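Side-chain contacts in branched-chain alpha-ketoacid decarboxylase (Lactococcus lactis, PDB 2VBF), which probably decarboxylates branched-chain and aromatic alpha-keto acids to aldehydes, using thiamine diphosphate and a magnesium ion as cofactors: residues L52-L55 with D56-S60; T158-T161 with A162-T166. All blocks are in the same frame, centred on the assembly; numbering follows the deposited sequence.

Interaction 1 of 2, residues L52-L55 with D56-S60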
ATOM      1  N   LEU A  52       5.792 -10.755 -16.726  1.00 15.93           N
ATOM      2  CA  LEU A  52       6.509 -12.027 -16.590  1.00 15.64           C
ATOM      3  C   LEU A  52       7.589 -12.223 -17.651  1.00 16.46           C
ATOM      4  O   LEU A  52       8.652 -12.739 -17.342  1.00 17.55           O
ATOM      5  CB  LEU A  52       5.539 -13.212 -16.589  1.00 15.13           C
ATOM      6  CG  LEU A  52       4.529 -13.248 -15.436  1.00 15.75           C
ATOM      7  CD1 LEU A  52       3.654 -14.499 -15.540  1.00 18.10           C
ATOM      8  CD2 LEU A  52       5.179 -13.173 -14.054  1.00 17.31           C
ATOM      9  N   GLN A  53       7.327 -11.792 -18.886  1.00 17.46           N
ATOM     10  CA  GLN A  53       8.295 -11.935 -19.974  0.50 18.07           C
ATOM     11  C   GLN A  53       9.552 -11.094 -19.679  1.00 18.32           C
ATOM     12  O   GLN A  53      10.679 -11.552 -19.865  1.00 19.01           O
ATOM     13  CB  GLN A  53       7.655 -11.541 -21.313  0.50 19.37           C
ATOM     14  CG  GLN A  53       6.633 -12.548 -21.894  0.50 21.96           C
ATOM     15  CD  GLN A  53       5.296 -12.558 -21.158  0.50 22.22           C
ATOM     16  OE1 GLN A  53       5.257 -12.618 -19.932  0.50 26.05           O
ATOM     17  NE2 GLN A  53       4.197 -12.504 -21.904  0.50 23.91           N
ATOM     18  N   PHE A  54       9.355  -9.863 -19.209  1.00 15.63           N
ATOM     19  CA  PHE A  54      10.470  -9.017 -18.809  1.00 16.08           C
ATOM     20  C   PHE A  54      11.187  -9.634 -17.604  1.00 16.26           C
ATOM     21  O   PHE A  54      12.407  -9.603 -17.527  1.00 15.48           O
ATOM     22  CB  PHE A  54       9.995  -7.588 -18.508  1.00 15.73           C
ATOM     23  CG  PHE A  54      11.090  -6.661 -18.038  1.00 15.16           C
ATOM     24  CD1 PHE A  54      12.205  -6.409 -18.833  1.00 14.29           C
ATOM     25  CD2 PHE A  54      11.007  -6.034 -16.799  1.00 14.89           C
ATOM     26  CE1 PHE A  54      13.206  -5.567 -18.399  1.00 16.27           C
ATOM     27  CE2 PHE A  54      12.001  -5.195 -16.364  1.00 15.37           C
ATOM     28  CZ  PHE A  54      13.107  -4.951 -17.155  1.00 16.07           C
ATOM     29  N   LEU A  55      10.426 -10.196 -16.662  1.00 14.78           N
ATOM     30  CA  LEU A  55      11.016 -10.913 -15.524  1.00 15.17           C
ATOM     31  C   LEU A  55      11.982 -12.013 -15.969  1.00 15.13           C
ATOM     32  O   LEU A  55      13.072 -12.142 -15.401  1.00 15.48           O
ATOM     33  CB  LEU A  55       9.945 -11.496 -14.587  1.00 15.78           C
ATOM     34  CG  LEU A  55       9.777 -10.766 -13.259  1.00 16.66           C
ATOM     35  CD1 LEU A  55       8.566 -11.312 -12.504  1.00 16.08           C
ATOM     36  CD2 LEU A  55      11.037 -10.855 -12.423  1.00 16.89           C
ATOM     37  N   ASP A  56      11.608 -12.764 -17.002  1.00 14.42           N
ATOM     38  CA  ASP A  56      12.488 -13.809 -17.536  1.00 15.86           C
ATOM     39  C   ASP A  56      13.846 -13.206 -17.876  1.00 15.94           C
ATOM     40  O   ASP A  56      14.877 -13.822 -17.638  1.00 17.68           O
ATOM     41  CB  ASP A  56      11.903 -14.437 -18.799  1.00 17.03           C
ATOM     42  CG  ASP A  56      10.680 -15.293 -18.529  1.00 18.57           C
ATOM     43  OD1 ASP A  56      10.514 -15.801 -17.400  1.00 17.97           O
ATOM     44  OD2 ASP A  56       9.887 -15.465 -19.475  1.00 20.99           O
ATOM     45  N   GLN A  57      13.830 -11.995 -18.437  1.00 15.51           N
ATOM     46  CA  GLN A  57      15.071 -11.317 -18.840  1.00 15.44           C
ATOM     47  C   GLN A  57      15.920 -10.938 -17.647  1.00 16.25           C
ATOM     48  O   GLN A  57      17.154 -11.015 -17.707  1.00 15.22           O
ATOM     49  CB  GLN A  57      14.762 -10.087 -19.708  1.00 15.35           C
ATOM     50  CG  GLN A  57      14.000 -10.446 -20.971  1.00 17.07           C
ATOM     51  CD  GLN A  57      13.671  -9.250 -21.834  1.00 19.46           C
ATOM     52  OE1 GLN A  57      12.882  -8.388 -21.443  1.00 20.78           O
ATOM     53  NE2 GLN A  57      14.227  -9.215 -23.040  1.00 20.70           N
ATOM     54  N   ILE A  58      15.264 -10.528 -16.560  1.00 15.20           N
ATOM     55  CA  ILE A  58      15.961 -10.222 -15.319  1.00 16.83           C
ATOM     56  C   ILE A  58      16.604 -11.482 -14.749  1.00 17.22           C
ATOM     57  O   ILE A  58      17.754 -11.442 -14.323  1.00 16.97           O
ATOM     58  CB  ILE A  58      15.027  -9.636 -14.233  1.00 15.72           C
ATOM     59  CG1 ILE A  58      14.416  -8.312 -14.713  1.00 15.88           C
ATOM     60  CG2 ILE A  58      15.808  -9.445 -12.925  1.00 14.72           C
ATOM     61  CD1 ILE A  58      13.370  -7.694 -13.764  1.00 14.17           C
ATOM     62  N   ILE A  59      15.858 -12.586 -14.752  1.00 17.40           N
ATOM     63  CA  ILE A  59      16.353 -13.851 -14.214  1.00 18.67           C
ATOM     64  C   ILE A  59      17.576 -14.312 -15.007  1.00 18.73           C
ATOM     65  O   ILE A  59      18.546 -14.807 -14.429  1.00 21.22           O
ATOM     66  CB  ILE A  59      15.268 -14.968 -14.232  1.00 19.34           C
ATOM     67  CG1 ILE A  59      14.117 -14.635 -13.276  1.00 19.86           C
ATOM     68  CG2 ILE A  59      15.887 -16.334 -13.876  1.00 19.86           C
ATOM     69  CD1 ILE A  59      14.514 -14.475 -11.831  1.00 21.31           C
ATOM     70  N   SER A  60      17.537 -14.112 -16.319  1.00 20.23           N
ATOM     71  CA  SER A  60      18.617 -14.565 -17.211  1.00 21.44           C
ATOM     72  C   SER A  60      19.918 -13.764 -17.082  1.00 22.71           C
ATOM     73  O   SER A  60      20.971 -14.256 -17.476  1.00 22.14           O
ATOM     74  CB  SER A  60      18.145 -14.530 -18.661  1.00 22.24           C
ATOM     75  OG  SER A  60      17.157 -15.522 -18.887  1.00 27.05           O
TER

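Interaction 2 of 2, residues T158-T161 with A162-T166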
ATOM      1  N   THR A 158       7.432   7.777 -18.572  1.00 12.11           N
ATOM      2  CA  THR A 158       7.274   7.408 -19.976  1.00 12.94           C
ATOM      3  C   THR A 158       6.414   6.165 -20.173  1.00 13.29           C
ATOM      4  O   THR A 158       6.469   5.234 -19.367  1.00 14.36           O
ATOM      5  CB  THR A 158       8.658   7.192 -20.661  1.00 13.64           C
ATOM      6  OG1 THR A 158       8.489   6.957 -22.079  1.00 14.73           O
ATOM      7  CG2 THR A 158       9.410   6.018 -20.042  1.00 13.23           C
ATOM      8  N   LEU A 159       5.607   6.192 -21.232  1.00 14.16           N
ATOM      9  CA  LEU A 159       4.970   4.998 -21.791  1.00 14.97           C
ATOM     10  C   LEU A 159       5.783   4.579 -23.010  1.00 15.74           C
ATOM     11  O   LEU A 159       5.799   5.298 -24.029  1.00 16.69           O
ATOM     12  CB  LEU A 159       3.531   5.289 -22.217  1.00 16.26           C
ATOM     13  CG  LEU A 159       2.850   4.210 -23.072  1.00 16.78           C
ATOM     14  CD1 LEU A 159       2.876   2.840 -22.368  1.00 19.10           C
ATOM     15  CD2 LEU A 159       1.441   4.639 -23.431  1.00 17.76           C
ATOM     16  N   LEU A 160       6.444   3.428 -22.929  1.00 14.94           N
ATOM     17  CA  LEU A 160       7.334   3.019 -23.997  1.00 15.46           C
ATOM     18  C   LEU A 160       6.558   2.410 -25.170  1.00 15.61           C
ATOM     19  O   LEU A 160       5.502   1.795 -24.991  1.00 16.40           O
ATOM     20  CB  LEU A 160       8.382   2.019 -23.517  1.00 14.82           C
ATOM     21  CG  LEU A 160       9.310   2.431 -22.372  1.00 14.36           C
ATOM     22  CD1 LEU A 160      10.250   1.274 -22.050  1.00 16.09           C
ATOM     23  CD2 LEU A 160      10.092   3.709 -22.698  1.00 13.87           C
ATOM     24  N   THR A 161       7.117   2.631 -26.356  1.00 17.34           N
ATOM     25  CA  THR A 161       6.728   1.959 -27.585  1.00 18.79           C
ATOM     26  C   THR A 161       7.994   1.342 -28.155  1.00 17.91           C
ATOM     27  O   THR A 161       9.102   1.713 -27.776  1.00 18.13           O
ATOM     28  CB  THR A 161       6.173   2.954 -28.624  1.00 18.17           C
ATOM     29  OG1 THR A 161       7.232   3.785 -29.106  1.00 19.77           O
ATOM     30  CG2 THR A 161       5.056   3.819 -28.027  1.00 19.81           C
ATOM     31  N   ALA A 162       7.839   0.419 -29.099  1.00 21.23           N
ATOM     32  CA  ALA A 162       9.002  -0.132 -29.807  1.00 21.30           C
ATOM     33  C   ALA A 162       9.919   0.946 -30.408  1.00 22.33           C
ATOM     34  O   ALA A 162      11.143   0.841 -30.330  1.00 24.07           O
ATOM     35  CB  ALA A 162       8.550  -1.125 -30.885  1.00 22.77           C
ATOM     36  N   GLU A 163       9.329   1.991 -30.987  1.00 22.31           N
ATOM     37  CA  GLU A 163      10.103   3.023 -31.695  1.00 23.04           C
ATOM     38  C   GLU A 163      10.725   4.036 -30.759  1.00 21.24           C
ATOM     39  O   GLU A 163      11.811   4.550 -31.044  1.00 21.71           O
ATOM     40  CB  GLU A 163       9.265   3.765 -32.753  1.00 25.10           C
ATOM     41  CG  GLU A 163       7.772   3.814 -32.474  1.00 28.94           C
ATOM     42  CD  GLU A 163       7.078   2.528 -32.852  1.00 30.98           C
ATOM     43  OE1 GLU A 163       7.359   2.017 -33.951  1.00 36.28           O
ATOM     44  OE2 GLU A 163       6.255   2.015 -32.058  1.00 34.67           O
ATOM     45  N   ASN A 164      10.043   4.324 -29.648  1.00 21.05           N
ATOM     46  CA  ASN A 164      10.514   5.363 -28.741  1.00 19.79           C
ATOM     47  C   ASN A 164      11.421   4.860 -27.612  1.00 18.35           C
ATOM     48  O   ASN A 164      12.056   5.665 -26.935  1.00 18.16           O
ATOM     49  CB  ASN A 164       9.338   6.221 -28.200  1.00 19.71           C
ATOM     50  CG  ASN A 164       8.611   5.603 -27.010  1.00 20.69           C
ATOM     51  OD1 ASN A 164       9.098   4.685 -26.360  1.00 21.27           O
ATOM     52  ND2 ASN A 164       7.433   6.149 -26.702  1.00 18.70           N
ATOM     53  N   ALA A 165      11.512   3.540 -27.453  1.00 17.55           N
ATOM     54  CA  ALA A 165      11.993   2.961 -26.189  1.00 17.07           C
ATOM     55  C   ALA A 165      13.396   3.378 -25.783  1.00 18.62           C
ATOM     56  O   ALA A 165      13.600   3.806 -24.644  1.00 17.08           O
ATOM     57  CB  ALA A 165      11.891   1.433 -26.217  1.00 18.03           C
ATOM     58  N   THR A 166      14.371   3.259 -26.682  1.00 17.41           N
ATOM     59  CA  THR A 166      15.740   3.566 -26.313  1.00 18.54           C
ATOM     60  C   THR A 166      15.888   5.040 -25.938  1.00 16.88           C
ATOM     61  O   THR A 166      16.535   5.343 -24.931  1.00 17.11           O
ATOM     62  CB  THR A 166      16.785   3.155 -27.388  1.00 20.56           C
ATOM     63  OG1 THR A 166      16.503   3.813 -28.628  1.00 25.36           O
ATOM     64  CG2 THR A 166      16.773   1.642 -27.585  1.00 21.84           C
TER

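Interaction 1 of 2, residues L52-L55 with D56-S60
Leu52 to Asp56, Phe54 to Ile58 and Leu55 to Ile59 are linked by i to i+4 bonds of one continuous helix, the intervening Gln57 N to Gln53 O bond being weak, and the last of them, Ile59 N to Leu55 O at 2.9 Å, is the straightest, with an angle of 163° at the hydrogen. On this frame the side chains sort themselves by surface. Phe54 has CG anti to its own nitrogen (chi1 178°), and its ring meets two residues of the next turn in different ways. Gln57 reaches the ring at its edge, near the ring plane, where OE1 lies 3.3 Å from Phe54 CD1; the amide and the ring stand nearly perpendicular, 82° apart. Ile58 instead comes over a face, CG1 sitting 4.2 Å above the plane toward the rim, while its CD1 is 3.9 Å from Phe54 CE2. The same methyl, Ile58 CD1, lies 4.2 Å from Leu55 CD2, so that it touches both Phe54 and Leu55. Leu31 and Leu32 of helix 27-37, with Leu92 of strand 89-94, add to this apolar side.

Asp56 turns another way. Its CB rests 3.3 Å from Gln53 O, but its carboxylate is spoken for by the second subunit: OD2 bonds His489 of that chain, and OD1 bonds both its Tyr495 and its Gln493. With an alanine here, those three groups of the neighbouring subunit would probably lose their acceptor, weakening this part of the interface. The chemistry therefore gives the helix two tasks: Phe54 and Ile58 pack it onto its own domain, while a carboxylate gripped by three hydrogen bonds, with some apolar packing by Leu52 and Leu55, joins it to the partner subunit.

Interaction 2 of 2, residues T158-T161 with A162-T166
Thr161 and Asn164 face each other with their side chains crossing at about a right angle, and each binds the other's backbone nitrogen. Thr161 OG1 accepts the N-H of Asn164 at 2.9 Å. In return, Asn164 OD1 takes the N-H of Thr161, also at 2.9 Å; the approach is straight at the hydrogen, yet the donor stands 51° out of the carbonyl plane of the amide, away from a lone pair. Such reciprocity across three residues is the bonding pattern of a capping box. It depends on the asparagine torsion: with chi1 at 83°, CG lies between the backbone N and the carbonyl carbon, which brings the amide back over the preceding chain. The other half of that amide is used as well, since ND2 bonds Leu159 O at 3.2 Å with the acceptor almost in the amide plane. Held at both its oxygen and its nitrogen, the group is probably restrained from rotating.

Two further side chains flank the pair. Glu163, bent at its second torsion, brings CG to 3.4 Å from Thr161 OG1. Leu160 meets the amide crosswise, its CD2 3.9 Å from Asn164 OD1, and its CB is 4.5 Å from Ala165 CB.

The turn leads from strand 156-159 into helix 165-179, the first half of a beta-alpha-beta unit completed by strand 183-188. Leu160 packs between these elements, against Ile185 and Leu187 of the strand and Ile169 of the helix, while Ala165 touches Val27 of helix 27-37.

Interaction 1 comes first along the chain, and interaction 2 follows about a hundred residues later; their centres lie 18 Å apart and their nearest atoms about 8 Å, without touching. Both lie in the domain built on the six-stranded parallel sheet of the N-terminal part of the chain, each within a beta-alpha-beta unit that includes a strand outermost within this chain: 65-68 for residues 52-60, 156-159 for residues 158-166. Helix 27-37 is a common neighbour, since side chains of both contacts pack on it. Their surroundings differ, however: the second subunit touches interaction 1 but not interaction 2. One thus takes part in assembly, whereas the other serves the connection of strand to helix within the subunit.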